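Local coordinates for tripartite motif-containing protein 65 (Homo sapiens, PDB 7JL4) that acts as an E3 ubiquitin ligase in innate immunity, autophagy and microRNA regulation, and is represented here by its PRY-SPRY (B30.2) domain, at residues Val77-His82 with Arg184-Cys189; Ser83-Val88 with Gly113-Glu118; Pro100-Ile105 with Val177-Glu182; Asp119-Trp124 with Gln161-Phe166. One frame throughout, in Å; residues are numbered along the deposited sequence.

Contact 1 (Val77-His82 with Arg184-Cys189); sequences VRASDH and RTLTLC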
loop_
_atom_site.group_PDB
_atom_site.type_symbol
_atom_site.label_atom_id
_atom_site.label_comp_id
_atom_site.label_asym_id
_atom_site.label_seq_id
_atom_site.Cartn_x
_atom_site.Cartn_y
_atom_site.Cartn_z
ATOM N N VAL A 77 -3.644 0.245 -7.016
ATOM C CA VAL A 77 -3.250 -1.112 -6.645
ATOM C C VAL A 77 -4.499 -1.980 -6.680
ATOM O O VAL A 77 -5.562 -1.539 -6.228
ATOM C CB VAL A 77 -2.628 -1.148 -5.231
ATOM C CG1 VAL A 77 -2.291 -2.583 -4.812
ATOM C CG2 VAL A 77 -1.411 -0.248 -5.136
ATOM N N ARG A 78 -4.385 -3.205 -7.186
ATOM C CA ARG A 78 -5.489 -4.160 -7.116
ATOM C C ARG A 78 -5.182 -5.263 -6.107
ATOM O O ARG A 78 -4.142 -5.919 -6.196
ATOM C CB ARG A 78 -5.790 -4.784 -8.470
ATOM C CG ARG A 78 -6.941 -5.801 -8.349
ATOM C CD ARG A 78 -7.565 -6.175 -9.656
ATOM N NE ARG A 78 -8.274 -5.075 -10.310
ATOM C CZ ARG A 78 -9.510 -4.687 -9.996
ATOM N NH1 ARG A 78 -10.171 -5.278 -9.009
ATOM N NH2 ARG A 78 -10.079 -3.694 -10.660
ATOM N N ALA A 79 -6.104 -5.494 -5.175
ATOM C CA ALA A 79 -5.980 -6.565 -4.193
ATOM C C ALA A 79 -6.822 -7.765 -4.614
ATOM O O ALA A 79 -7.971 -7.601 -5.033
ATOM C CB ALA A 79 -6.435 -6.076 -2.811
ATOM N N SER A 80 -6.275 -8.980 -4.469
ATOM C CA SER A 80 -7.066 -10.167 -4.818
ATOM C C SER A 80 -8.201 -10.414 -3.835
ATOM O O SER A 80 -9.136 -11.161 -4.164
ATOM C CB SER A 80 -6.206 -11.439 -4.866
ATOM O OG SER A 80 -5.623 -11.718 -3.593
ATOM N N ASP A 81 -8.128 -9.828 -2.642
ATOM C CA ASP A 81 -9.017 -10.168 -1.531
ATOM C C ASP A 81 -8.767 -9.154 -0.423
ATOM O O ASP A 81 -7.844 -8.340 -0.509
ATOM C CB ASP A 81 -8.749 -11.583 -1.027
ATOM C CG ASP A 81 -9.906 -12.168 -0.210
ATOM O OD1 ASP A 81 -10.964 -11.511 -0.038
ATOM O OD2 ASP A 81 -9.738 -13.318 0.237
ATOM N N HIS A 82 -9.588 -9.226 0.632
ATOM C CA HIS A 82 -9.344 -8.421 1.821
ATOM C C HIS A 82 -8.153 -8.983 2.595
ATOM O O HIS A 82 -7.606 -10.039 2.268
ATOM C CB HIS A 82 -10.579 -8.391 2.720
ATOM C CG HIS A 82 -11.012 -9.753 3.170
ATOM N ND1 HIS A 82 -10.283 -10.497 4.073
ATOM C CD2 HIS A 82 -12.057 -10.526 2.801
ATOM C CE1 HIS A 82 -10.880 -11.662 4.262
ATOM N NE2 HIS A 82 -11.960 -11.704 3.504
ATOM N N ARG A 184 -2.854 -13.841 -0.360
ATOM C CA ARG A 184 -3.281 -12.626 -1.031
ATOM C C ARG A 184 -2.277 -12.251 -2.109
ATOM O O ARG A 184 -1.080 -12.516 -1.979
ATOM C CB ARG A 184 -3.435 -11.466 -0.042
ATOM C CG ARG A 184 -4.814 -11.396 0.613
ATOM C CD ARG A 184 -5.082 -12.635 1.488
ATOM N NE ARG A 184 -6.371 -12.534 2.171
ATOM C CZ ARG A 184 -6.978 -13.521 2.826
ATOM N NH1 ARG A 184 -6.452 -14.741 2.894
ATOM N NH2 ARG A 184 -8.148 -13.282 3.398
ATOM N N THR A 185 -2.784 -11.635 -3.175
ATOM C CA THR A 185 -1.973 -11.042 -4.233
ATOM C C THR A 185 -2.240 -9.543 -4.274
ATOM O O THR A 185 -3.390 -9.117 -4.145
ATOM C CB THR A 185 -2.298 -11.671 -5.596
ATOM O OG1 THR A 185 -1.921 -13.049 -5.596
ATOM C CG2 THR A 185 -1.560 -10.968 -6.745
ATOM N N LEU A 186 -1.178 -8.736 -4.431
ATOM C CA LEU A 186 -1.310 -7.314 -4.746
ATOM C C LEU A 186 -0.638 -7.035 -6.084
ATOM O O LEU A 186 0.466 -7.527 -6.335
ATOM C CB LEU A 186 -0.673 -6.409 -3.688
ATOM C CG LEU A 186 -1.315 -6.320 -2.298
ATOM C CD1 LEU A 186 -0.508 -5.417 -1.360
ATOM C CD2 LEU A 186 -2.718 -5.778 -2.427
ATOM N N THR A 187 -1.303 -6.237 -6.928
ATOM C CA THR A 187 -0.790 -5.848 -8.243
ATOM C C THR A 187 -0.691 -4.326 -8.319
ATOM O O THR A 187 -1.697 -3.629 -8.131
ATOM C CB THR A 187 -1.713 -6.375 -9.346
ATOM O OG1 THR A 187 -1.932 -7.787 -9.157
ATOM C CG2 THR A 187 -1.090 -6.124 -10.712
ATOM N N LEU A 188 0.513 -3.809 -8.587
ATOM C CA LEU A 188 0.725 -2.375 -8.788
ATOM C C LEU A 188 0.301 -2.032 -10.212
ATOM O O LEU A 188 0.908 -2.511 -11.172
ATOM C CB LEU A 188 2.192 -2.017 -8.566
ATOM C CG LEU A 188 2.766 -2.467 -7.215
ATOM C CD1 LEU A 188 4.268 -2.319 -7.190
ATOM C CD2 LEU A 188 2.160 -1.684 -6.092
ATOM N N CYS A 189 -0.743 -1.219 -10.361
ATOM C CA CYS A 189 -1.305 -0.965 -11.682
ATOM C C CYS A 189 -0.466 0.092 -12.380
ATOM O O CYS A 189 -0.034 1.062 -11.751
ATOM C CB CYS A 189 -2.750 -0.490 -11.570
ATOM S SG CYS A 189 -3.846 -1.659 -10.722
HETATM O O HOH W 1 -3.888 -8.380 -7.536
#
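The carbonyl oxygen of Arg78 accepts from two donors, Thr187 N at 2.9 Å and a water, with the CA-H of Leu186 as a weaker third neighbour. Arg78 N donates back to Thr187 O, making these two residues a hydrogen-bonded antiparallel pair in one of the two sheets of the B30.2/SPRY β-sandwich. The water also meets Thr187 OG1, 2.6 Å away, an oxygen bonded as well to Gln41 on the next strand. Val77, Ala79, Leu186 and Leu188 occupy the other face, turned to the sandwich core; there Leu186 CD2 rests 3.7 Å from Ala79 CB. Pairing outlasts the regular strand: Ser80 N donates to Thr185 O, and Ser80 OG, tucked between its own backbone N and carbonyl carbon (chi1 62°), takes the N-H of Thr185 at 2.9 Å. Beyond this, Arg184 bends at chi2. Its NE runs straight at His82 O, 2.8 Å away and in the guanidinium plane, while NH1 reaches Glu182 O. Asp81 OD2 lies over one guanidinium face, a salt bridge of charge without a directed N-H. An alanine in place of Arg184 would probably leave His82 O without this donor and the Asp81 carboxylate without its positive partner, setting the turn freer to move. The His82 ring crosses the same guanidinium obliquely, planes 62° apart, with CE1 3.3 Å from Arg184 NH2.

Contact 2 (Ser83-Val88 with Gly113-Glu118); sequences SVTLGV and GLCVQE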
loop_
_atom_site.group_PDB
_atom_site.type_symbol
_atom_site.label_atom_id
_atom_site.label_comp_id
_atom_site.label_asym_id
_atom_site.label_seq_id
_atom_site.Cartn_x
_atom_site.Cartn_y
_atom_site.Cartn_z
ATOM N N SER A 83 -7.821 -8.295 3.693
ATOM C CA SER A 83 -6.677 -8.601 4.558
ATOM C C SER A 83 -5.364 -8.233 3.863
ATOM O O SER A 83 -4.447 -9.043 3.725
ATOM C CB SER A 83 -6.684 -10.052 5.018
ATOM O OG SER A 83 -7.953 -10.359 5.595
ATOM N N VAL A 84 -5.304 -6.988 3.398
ATOM C CA VAL A 84 -4.079 -6.357 2.936
ATOM C C VAL A 84 -4.016 -4.966 3.552
ATOM O O VAL A 84 -5.040 -4.389 3.935
ATOM C CB VAL A 84 -4.013 -6.285 1.386
ATOM C CG1 VAL A 84 -4.107 -7.694 0.788
ATOM C CG2 VAL A 84 -5.131 -5.421 0.839
ATOM N N THR A 85 -2.797 -4.413 3.634
ATOM C CA THR A 85 -2.601 -3.049 4.113
ATOM C C THR A 85 -1.776 -2.297 3.083
ATOM O O THR A 85 -0.776 -2.825 2.590
ATOM C CB THR A 85 -1.880 -2.979 5.467
ATOM O OG1 THR A 85 -2.615 -3.706 6.452
ATOM C CG2 THR A 85 -1.727 -1.499 5.944
ATOM N N LEU A 86 -2.206 -1.082 2.760
ATOM C CA LEU A 86 -1.526 -0.212 1.802
ATOM C C LEU A 86 -1.076 1.035 2.542
ATOM O O LEU A 86 -1.890 1.684 3.205
ATOM C CB LEU A 86 -2.476 0.205 0.667
ATOM C CG LEU A 86 -3.043 -0.756 -0.386
ATOM C CD1 LEU A 86 -3.912 -1.830 0.226
ATOM C CD2 LEU A 86 -3.918 0.095 -1.280
ATOM N N GLY A 87 0.196 1.408 2.392
ATOM C CA GLY A 87 0.684 2.524 3.177
ATOM C C GLY A 87 1.937 3.151 2.603
ATOM O O GLY A 87 2.412 2.782 1.526
ATOM N N VAL A 88 2.458 4.126 3.346
ATOM C CA VAL A 88 3.758 4.733 3.068
ATOM C C VAL A 88 4.511 4.869 4.384
ATOM O O VAL A 88 3.902 4.960 5.458
ATOM C CB VAL A 88 3.609 6.107 2.388
ATOM C CG1 VAL A 88 3.023 5.927 0.982
ATOM C CG2 VAL A 88 2.750 7.020 3.226
ATOM N N GLY A 113 -1.221 4.037 6.999
ATOM C CA GLY A 113 -1.717 2.930 6.196
ATOM C C GLY A 113 -3.222 2.778 6.269
ATOM O O GLY A 113 -3.888 3.380 7.113
ATOM N N LEU A 114 -3.758 2.017 5.310
ATOM C CA LEU A 114 -5.178 1.688 5.246
ATOM C C LEU A 114 -5.261 0.181 5.126
ATOM O O LEU A 114 -4.808 -0.381 4.122
ATOM C CB LEU A 114 -5.874 2.337 4.043
ATOM C CG LEU A 114 -7.398 2.116 4.036
ATOM C CD1 LEU A 114 -8.056 3.047 5.022
ATOM C CD2 LEU A 114 -8.000 2.308 2.657
ATOM N N CYS A 115 -5.816 -0.482 6.140
ATOM C CA CYS A 115 -5.953 -1.931 6.080
ATOM C C CYS A 115 -7.383 -2.284 5.663
ATOM O O CYS A 115 -8.352 -1.744 6.209
ATOM C CB CYS A 115 -5.571 -2.543 7.430
ATOM S SG CYS A 115 -5.920 -4.333 7.534
ATOM N N VAL A 116 -7.514 -3.140 4.654
ATOM C CA VAL A 116 -8.811 -3.567 4.156
ATOM C C VAL A 116 -9.162 -4.873 4.855
ATOM O O VAL A 116 -8.436 -5.863 4.743
ATOM C CB VAL A 116 -8.786 -3.744 2.633
ATOM C CG1 VAL A 116 -10.150 -4.145 2.107
ATOM C CG2 VAL A 116 -8.308 -2.448 1.997
ATOM N N GLN A 117 -10.261 -4.882 5.580
ATOM C CA GLN A 117 -10.678 -6.087 6.297
ATOM C C GLN A 117 -11.946 -6.641 5.673
ATOM O O GLN A 117 -12.517 -6.041 4.757
ATOM C CB GLN A 117 -10.879 -5.768 7.773
ATOM C CG GLN A 117 -9.587 -5.501 8.511
ATOM C CD GLN A 117 -9.838 -5.019 9.933
ATOM O OE1 GLN A 117 -10.829 -4.329 10.205
ATOM N NE2 GLN A 117 -8.979 -5.431 10.858
ATOM N N GLU A 118 -12.400 -7.790 6.206
ATOM C CA GLU A 118 -13.584 -8.457 5.674
ATOM C C GLU A 118 -14.758 -7.501 5.569
ATOM O O GLU A 118 -15.453 -7.457 4.547
ATOM C CB GLU A 118 -13.985 -9.627 6.574
ATOM C CG GLU A 118 -13.080 -10.838 6.569
ATOM C CD GLU A 118 -11.873 -10.688 7.489
ATOM O OE1 GLU A 118 -11.153 -11.707 7.656
ATOM O OE2 GLU A 118 -11.611 -9.553 7.985
HETATM O O HOH W 2 -8.783 -12.646 7.146
HETATM O O HOH W 3 -8.815 -8.632 7.628
#
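Two residues, Ser83 and Val84, stand opposite the single Val116 in a G1 β-bulge, and Ser83 takes the left-handed backbone conformation (phi 72°) that glycine usually supplies. Ser83 N donates to Val116 O at 2.7 Å, and Val116 N in turn reaches Val84 O at 2.9 Å. Farther on, strands 84-89 and 111-116 run antiparallel in regular register through the middle of one SPRY sheet. Leu86 and Leu114 exchange backbone bonds, and their side chains share the face turned to the sandwich core, as Leu86 packing on Leu140 and Met142 of the opposite sheet confirms. Gly87 and Gly113 follow as a non-hydrogen-bonded pair with CA atoms only 3.9 Å apart; a CB on Gly113 would stand about 3.3 Å from Thr85 CG2, so the spacing is tight. Thr85 turns to the other face, its OG1 3.3 Å from Cys115 CB and bonded to Asp103 of the covering loop. At the bulged end, two waters bridge Ser83 OG to Glu118, one on OE1 at 2.6 Å and the other on OE2. Direct backbone bonds thus run the length of the pair, and past the bulge the link between side chains passes through water; a water donor on each Glu118 oxygen is consistent with a charged carboxylate.

Contact 3 (Pro100-Ile105 with Val177-Glu182); sequences PHTDNI and VFWLLE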
loop_
_atom_site.group_PDB
_atom_site.type_symbol
_atom_site.label_atom_id
_atom_site.label_comp_id
_atom_site.label_asym_id
_atom_site.label_seq_id
_atom_site.Cartn_x
_atom_site.Cartn_y
_atom_site.Cartn_z
ATOM N N PRO A 100 3.833 -10.526 18.595
ATOM C CA PRO A 100 2.826 -11.314 17.880
ATOM C C PRO A 100 2.298 -10.640 16.627
ATOM O O PRO A 100 1.766 -11.347 15.763
ATOM C CB PRO A 100 1.711 -11.484 18.922
ATOM C CG PRO A 100 1.819 -10.259 19.761
ATOM C CD PRO A 100 3.288 -9.918 19.824
ATOM N N HIS A 101 2.406 -9.315 16.507
ATOM C CA HIS A 101 1.840 -8.618 15.359
ATOM C C HIS A 101 2.707 -8.849 14.124
ATOM O O HIS A 101 3.932 -8.931 14.218
ATOM C CB HIS A 101 1.696 -7.113 15.653
ATOM C CG HIS A 101 1.022 -6.813 16.961
ATOM N ND1 HIS A 101 -0.235 -7.287 17.277
ATOM C CD2 HIS A 101 1.431 -6.095 18.036
ATOM C CE1 HIS A 101 -0.567 -6.888 18.495
ATOM N NE2 HIS A 101 0.428 -6.163 18.979
ATOM N N THR A 102 2.058 -8.973 12.963
ATOM C CA THR A 102 2.743 -9.214 11.691
ATOM C C THR A 102 2.684 -8.018 10.757
ATOM O O THR A 102 3.257 -8.073 9.661
ATOM C CB THR A 102 2.135 -10.424 10.970
ATOM O OG1 THR A 102 0.773 -10.123 10.630
ATOM C CG2 THR A 102 2.169 -11.671 11.873
ATOM N N ASP A 103 1.985 -6.957 11.147
ATOM C CA ASP A 103 1.801 -5.748 10.340
ATOM C C ASP A 103 2.181 -4.578 11.231
ATOM O O ASP A 103 1.623 -4.436 12.327
ATOM C CB ASP A 103 0.326 -5.660 9.899
ATOM C CG ASP A 103 -0.010 -4.444 9.029
ATOM O OD1 ASP A 103 0.881 -3.651 8.625
ATOM O OD2 ASP A 103 -1.225 -4.293 8.741
ATOM N N ASN A 104 3.157 -3.770 10.816
ATOM C CA ASN A 104 3.481 -2.586 11.605
ATOM C C ASN A 104 3.205 -1.286 10.853
ATOM O O ASN A 104 3.640 -0.217 11.309
ATOM C CB ASN A 104 4.933 -2.650 12.113
ATOM C CG ASN A 104 5.958 -2.399 11.012
ATOM O OD1 ASN A 104 5.606 -2.242 9.834
ATOM N ND2 ASN A 104 7.235 -2.325 11.398
ATOM N N ILE A 105 2.474 -1.344 9.737
ATOM C CA ILE A 105 2.220 -0.155 8.926
ATOM C C ILE A 105 1.197 0.726 9.640
ATOM O O ILE A 105 0.064 0.303 9.897
ATOM C CB ILE A 105 1.740 -0.537 7.516
ATOM C CG1 ILE A 105 2.781 -1.405 6.806
ATOM C CG2 ILE A 105 1.474 0.739 6.674
ATOM C CD1 ILE A 105 2.255 -2.105 5.544
ATOM N N VAL A 177 4.544 0.921 1.088
ATOM C CA VAL A 177 4.807 -0.315 1.814
ATOM C C VAL A 177 3.467 -1.014 2.048
ATOM O O VAL A 177 2.431 -0.363 2.186
ATOM C CB VAL A 177 5.574 -0.027 3.126
ATOM C CG1 VAL A 177 4.767 0.910 4.043
ATOM C CG2 VAL A 177 5.947 -1.335 3.835
ATOM N N PHE A 178 3.489 -2.344 2.023
ATOM C CA PHE A 178 2.274 -3.158 1.978
ATOM C C PHE A 178 2.385 -4.358 2.914
ATOM O O PHE A 178 3.466 -4.919 3.086
ATOM C CB PHE A 178 2.032 -3.642 0.544
ATOM C CG PHE A 178 1.917 -2.517 -0.445
ATOM C CD1 PHE A 178 0.693 -1.904 -0.660
ATOM C CD2 PHE A 178 3.033 -2.055 -1.122
ATOM C CE1 PHE A 178 0.564 -0.854 -1.544
ATOM C CE2 PHE A 178 2.933 -0.988 -2.013
ATOM C CZ PHE A 178 1.682 -0.379 -2.220
ATOM N N TRP A 179 1.241 -4.779 3.472
ATOM C CA TRP A 179 1.123 -5.986 4.278
ATOM C C TRP A 179 0.109 -6.911 3.616
ATOM O O TRP A 179 -0.909 -6.446 3.085
ATOM C CB TRP A 179 0.652 -5.655 5.688
ATOM C CG TRP A 179 0.306 -6.848 6.545
ATOM C CD1 TRP A 179 1.157 -7.573 7.307
ATOM C CD2 TRP A 179 -1.010 -7.404 6.759
ATOM N NE1 TRP A 179 0.449 -8.568 8.004
ATOM C CE2 TRP A 179 -0.878 -8.477 7.666
ATOM C CE3 TRP A 179 -2.282 -7.094 6.263
ATOM C CZ2 TRP A 179 -1.974 -9.244 8.083
ATOM C CZ3 TRP A 179 -3.371 -7.854 6.674
ATOM C CH2 TRP A 179 -3.203 -8.918 7.576
ATOM N N LEU A 180 0.398 -8.212 3.626
ATOM C CA LEU A 180 -0.433 -9.210 2.956
ATOM C C LEU A 180 -0.605 -10.431 3.842
ATOM O O LEU A 180 0.382 -11.077 4.205
ATOM C CB LEU A 180 0.185 -9.664 1.631
ATOM C CG LEU A 180 0.318 -8.754 0.429
ATOM C CD1 LEU A 180 1.538 -7.840 0.587
ATOM C CD2 LEU A 180 0.430 -9.659 -0.797
ATOM N N LEU A 181 -1.853 -10.802 4.101
ATOM C CA LEU A 181 -2.141 -12.101 4.690
ATOM C C LEU A 181 -1.723 -13.214 3.725
ATOM O O LEU A 181 -1.552 -12.991 2.529
ATOM C CB LEU A 181 -3.627 -12.202 5.006
ATOM C CG LEU A 181 -3.957 -13.271 6.042
ATOM C CD1 LEU A 181 -3.182 -12.938 7.289
ATOM C CD2 LEU A 181 -5.443 -13.305 6.300
ATOM N N GLU A 182 -1.539 -14.427 4.253
ATOM C CA GLU A 182 -1.213 -15.552 3.377
ATOM C C GLU A 182 -2.318 -15.756 2.345
ATOM O O GLU A 182 -3.508 -15.692 2.672
ATOM C CB GLU A 182 -1.027 -16.841 4.193
ATOM C CG GLU A 182 -0.843 -18.105 3.360
ATOM C CD GLU A 182 -0.822 -19.377 4.207
ATOM O OE1 GLU A 182 -1.472 -20.374 3.822
ATOM O OE2 GLU A 182 -0.152 -19.373 5.263
#
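This is a loop-on-strand contact: residues 102-105, in the connection between strands 84-89 and 111-116 of the SPRY sandwich, cover the face of strand 175-180 turned away from its core. Asp103 and Trp179 carry it. Trp179 holds CG anti to its own N (chi1 172°), which lays the indole under the loop. The Asp103 carboxylate stacks on the indole with planes 6° apart, and its CB makes a CH-pi contact 3.4 Å from the centre of the five-membered ring. At the indole edge NE1 donates to Thr102 OG1 at 3.1 Å, a somewhat bent bond. The opposite indole face meets Leu181 N. Asp103 OD1 also closes an Asx turn by accepting from Ile105 N, 3.0 Å away, while OD2 pairs with Thr85 and Arg107; this grip fixes the carboxylate's rotation and would tend to keep it charged. Ile105 reaches Val177 tip to tip, and its CD1 lies 3.5 Å from Trp179 N. A leucine in place of Trp179 would probably leave Asp103 without its flat partner and Thr102 OG1 without its N-H donor, opening a gap under the loop. Strand 175-180 itself lies between strands 61-63 and 84-89, and on its other face Phe178 packs against Leu186 and Leu188 of the opposing sheet.

Contact 4 (Asp119-Trp124 with Gln161-Phe166); sequences DSLQAW and QPLYTF
Ala123 puts its CB over one face of the Tyr164 ring, a CH-pi contact 3.9 Å from the ring centre and 22° off its normal. The CB leans to one side of the ring, where Tyr164 CD2 is 3.6 Å away. This is the margin of the apolar interior of the SPRY β-sandwich: strand 120-125 belongs to one sheet, and strand 161-167 is an edge strand of the other. The axes of 120-124 and 161-166 pass 8.6 Å apart at 27°, too wide for backbone pairing, so side chains bridge the distance. Phe166 comes in edge first, with CZ 3.9 Å from Ala123 CB and pointing at the backbone between Ala123 and Trp124. Toward the other end Leu121 and Leu163 meet at about a right angle, CD1 to CD1 at 3.9 Å.

The next layer explains how these groups are placed. Leu163 and Tyr164, neighbours in sequence, both point toward strand 120-125, consistent with Leu163 leaving the extended conformation (psi -40°) and breaking the usual alternation of a strand. Tyr164 CE2 then stands above the face of Phe166, and Phe166 in turn meets Trp112 edge-to-face. Leu114 and Leu132, on the strands flanking 120-125, line the same interior; Leu114 touches Ala123 and Leu163, whereas Leu132 touches Leu121 and Tyr164. Trp124 points to the outer side of its sheet, where Arg107 makes a cation-pi contact with it, yet its backbone still belongs to the inner contact: Trp124 O lies 3.4 Å from Phe166 CZ.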
loop_
_atom_site.group_PDB
_atom_site.type_symbol
_atom_site.label_atom_id
_atom_site.label_comp_id
_atom_site.label_asym_id
_atom_site.label_seq_id
_atom_site.Cartn_x
_atom_site.Cartn_y
_atom_site.Cartn_z
ATOM N N ASP A 119 -15.008 -6.740 6.637
ATOM C CA ASP A 119 -16.243 -5.974 6.739
ATOM C C ASP A 119 -15.997 -4.559 7.250
ATOM O O ASP A 119 -16.925 -3.930 7.773
ATOM C CB ASP A 119 -17.248 -6.695 7.661
ATOM N N SER A 120 -14.783 -4.038 7.099
ATOM C CA SER A 120 -14.454 -2.692 7.540
ATOM C C SER A 120 -13.116 -2.297 6.929
ATOM O O SER A 120 -12.410 -3.120 6.341
ATOM C CB SER A 120 -14.385 -2.604 9.057
ATOM O OG SER A 120 -13.337 -3.434 9.493
ATOM N N LEU A 121 -12.769 -1.028 7.106
ATOM C CA LEU A 121 -11.433 -0.507 6.818
ATOM C C LEU A 121 -10.842 0.031 8.115
ATOM O O LEU A 121 -11.587 0.468 8.999
ATOM C CB LEU A 121 -11.479 0.630 5.796
ATOM C CG LEU A 121 -12.169 0.397 4.458
ATOM C CD1 LEU A 121 -12.210 1.704 3.677
ATOM C CD2 LEU A 121 -11.451 -0.698 3.676
ATOM N N GLN A 122 -9.510 -0.014 8.237
ATOM C CA GLN A 122 -8.789 0.573 9.365
ATOM C C GLN A 122 -7.765 1.561 8.830
ATOM O O GLN A 122 -6.843 1.158 8.114
ATOM C CB GLN A 122 -8.038 -0.477 10.180
ATOM C CG GLN A 122 -8.846 -1.470 10.987
ATOM C CD GLN A 122 -7.920 -2.550 11.510
ATOM O OE1 GLN A 122 -6.985 -2.956 10.815
ATOM N NE2 GLN A 122 -8.156 -3.007 12.731
ATOM N N ALA A 123 -7.889 2.838 9.218
ATOM C CA ALA A 123 -6.918 3.880 8.840
ATOM C C ALA A 123 -5.947 4.051 10.005
ATOM O O ALA A 123 -6.339 4.561 11.064
ATOM C CB ALA A 123 -7.613 5.201 8.508
ATOM N N TRP A 124 -4.689 3.625 9.806
ATOM C CA TRP A 124 -3.670 3.489 10.855
ATOM C C TRP A 124 -2.635 4.609 10.799
ATOM O O TRP A 124 -2.044 4.858 9.738
ATOM C CB TRP A 124 -2.903 2.164 10.712
ATOM C CG TRP A 124 -3.653 0.948 11.155
ATOM C CD1 TRP A 124 -4.305 0.042 10.358
ATOM C CD2 TRP A 124 -3.785 0.475 12.499
ATOM N NE1 TRP A 124 -4.864 -0.963 11.155
ATOM C CE2 TRP A 124 -4.553 -0.716 12.460
ATOM C CE3 TRP A 124 -3.348 0.950 13.740
ATOM C CZ2 TRP A 124 -4.893 -1.435 13.623
ATOM C CZ3 TRP A 124 -3.676 0.245 14.879
ATOM C CH2 TRP A 124 -4.452 -0.934 14.818
ATOM N N GLN A 161 -14.294 7.128 -4.925
ATOM C CA GLN A 161 -14.771 7.557 -3.612
ATOM C C GLN A 161 -13.605 7.672 -2.643
ATOM O O GLN A 161 -12.902 6.684 -2.397
ATOM C CB GLN A 161 -15.819 6.587 -3.057
ATOM N N PRO A 162 -13.353 8.858 -2.089
ATOM C CA PRO A 162 -12.308 8.975 -1.071
ATOM C C PRO A 162 -12.736 8.224 0.181
ATOM O O PRO A 162 -13.901 8.259 0.579
ATOM C CB PRO A 162 -12.207 10.484 -0.820
ATOM C CG PRO A 162 -13.510 11.055 -1.298
ATOM C CD PRO A 162 -14.069 10.127 -2.338
ATOM N N LEU A 163 -11.784 7.539 0.782
ATOM C CA LEU A 163 -12.016 6.690 1.948
ATOM C C LEU A 163 -11.517 7.314 3.240
ATOM O O LEU A 163 -12.187 7.210 4.281
ATOM C CB LEU A 163 -11.328 5.332 1.747
ATOM C CG LEU A 163 -11.782 4.521 0.521
ATOM C CD1 LEU A 163 -10.935 3.246 0.348
ATOM C CD2 LEU A 163 -13.255 4.191 0.621
ATOM N N TYR A 164 -10.357 7.964 3.191
ATOM C CA TYR A 164 -9.739 8.590 4.352
ATOM C C TYR A 164 -8.578 9.463 3.902
ATOM O O TYR A 164 -7.835 9.082 2.989
ATOM C CB TYR A 164 -9.239 7.547 5.355
ATOM C CG TYR A 164 -9.071 8.173 6.722
ATOM C CD1 TYR A 164 -10.178 8.455 7.515
ATOM C CD2 TYR A 164 -7.812 8.545 7.184
ATOM C CE1 TYR A 164 -10.027 9.074 8.764
ATOM C CE2 TYR A 164 -7.652 9.130 8.420
ATOM C CZ TYR A 164 -8.752 9.396 9.200
ATOM O OH TYR A 164 -8.553 10.002 10.420
ATOM N N THR A 165 -8.411 10.612 4.565
ATOM C CA THR A 165 -7.283 11.508 4.339
ATOM C C THR A 165 -6.508 11.725 5.633
ATOM O O THR A 165 -7.093 12.113 6.648
ATOM C CB THR A 165 -7.776 12.846 3.794
ATOM O OG1 THR A 165 -8.480 12.622 2.570
ATOM C CG2 THR A 165 -6.618 13.847 3.563
ATOM N N PHE A 166 -5.195 11.498 5.587
ATOM C CA PHE A 166 -4.261 11.938 6.619
ATOM C C PHE A 166 -3.595 13.240 6.200
ATOM O O PHE A 166 -3.289 13.440 5.019
ATOM C CB PHE A 166 -3.145 10.915 6.849
ATOM C CG PHE A 166 -3.598 9.623 7.470
ATOM C CD1 PHE A 166 -3.816 9.550 8.838
ATOM C CD2 PHE A 166 -3.715 8.465 6.703
ATOM C CE1 PHE A 166 -4.198 8.335 9.433
ATOM C CE2 PHE A 166 -4.085 7.241 7.299
ATOM C CZ PHE A 166 -4.322 7.195 8.650
#

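Contacts 1 and 2 pair neighbouring strands, one in each sheet of the sandwich, and rest mainly on backbone hydrogen bonds; contact 2 is the more buried, whereas contact 1 runs out into a partly exposed, charged turn. Contact 4, only partly buried, spans the two sheets mainly with apolar and aromatic side chains. Contact 3 is buried although it lies outside the sandwich core, laying a loop on an outer face with a stacked carboxylate. Backbone pairing of Thr85 N with Trp179 O joins contacts 2 and 3 through neighbouring strands 84-89 and 175-180, and strands 111-116 and 120-125 likewise join contacts 2 and 4. Contacts 1 and 3 meet across the core, while contacts 1 and 4 do not touch.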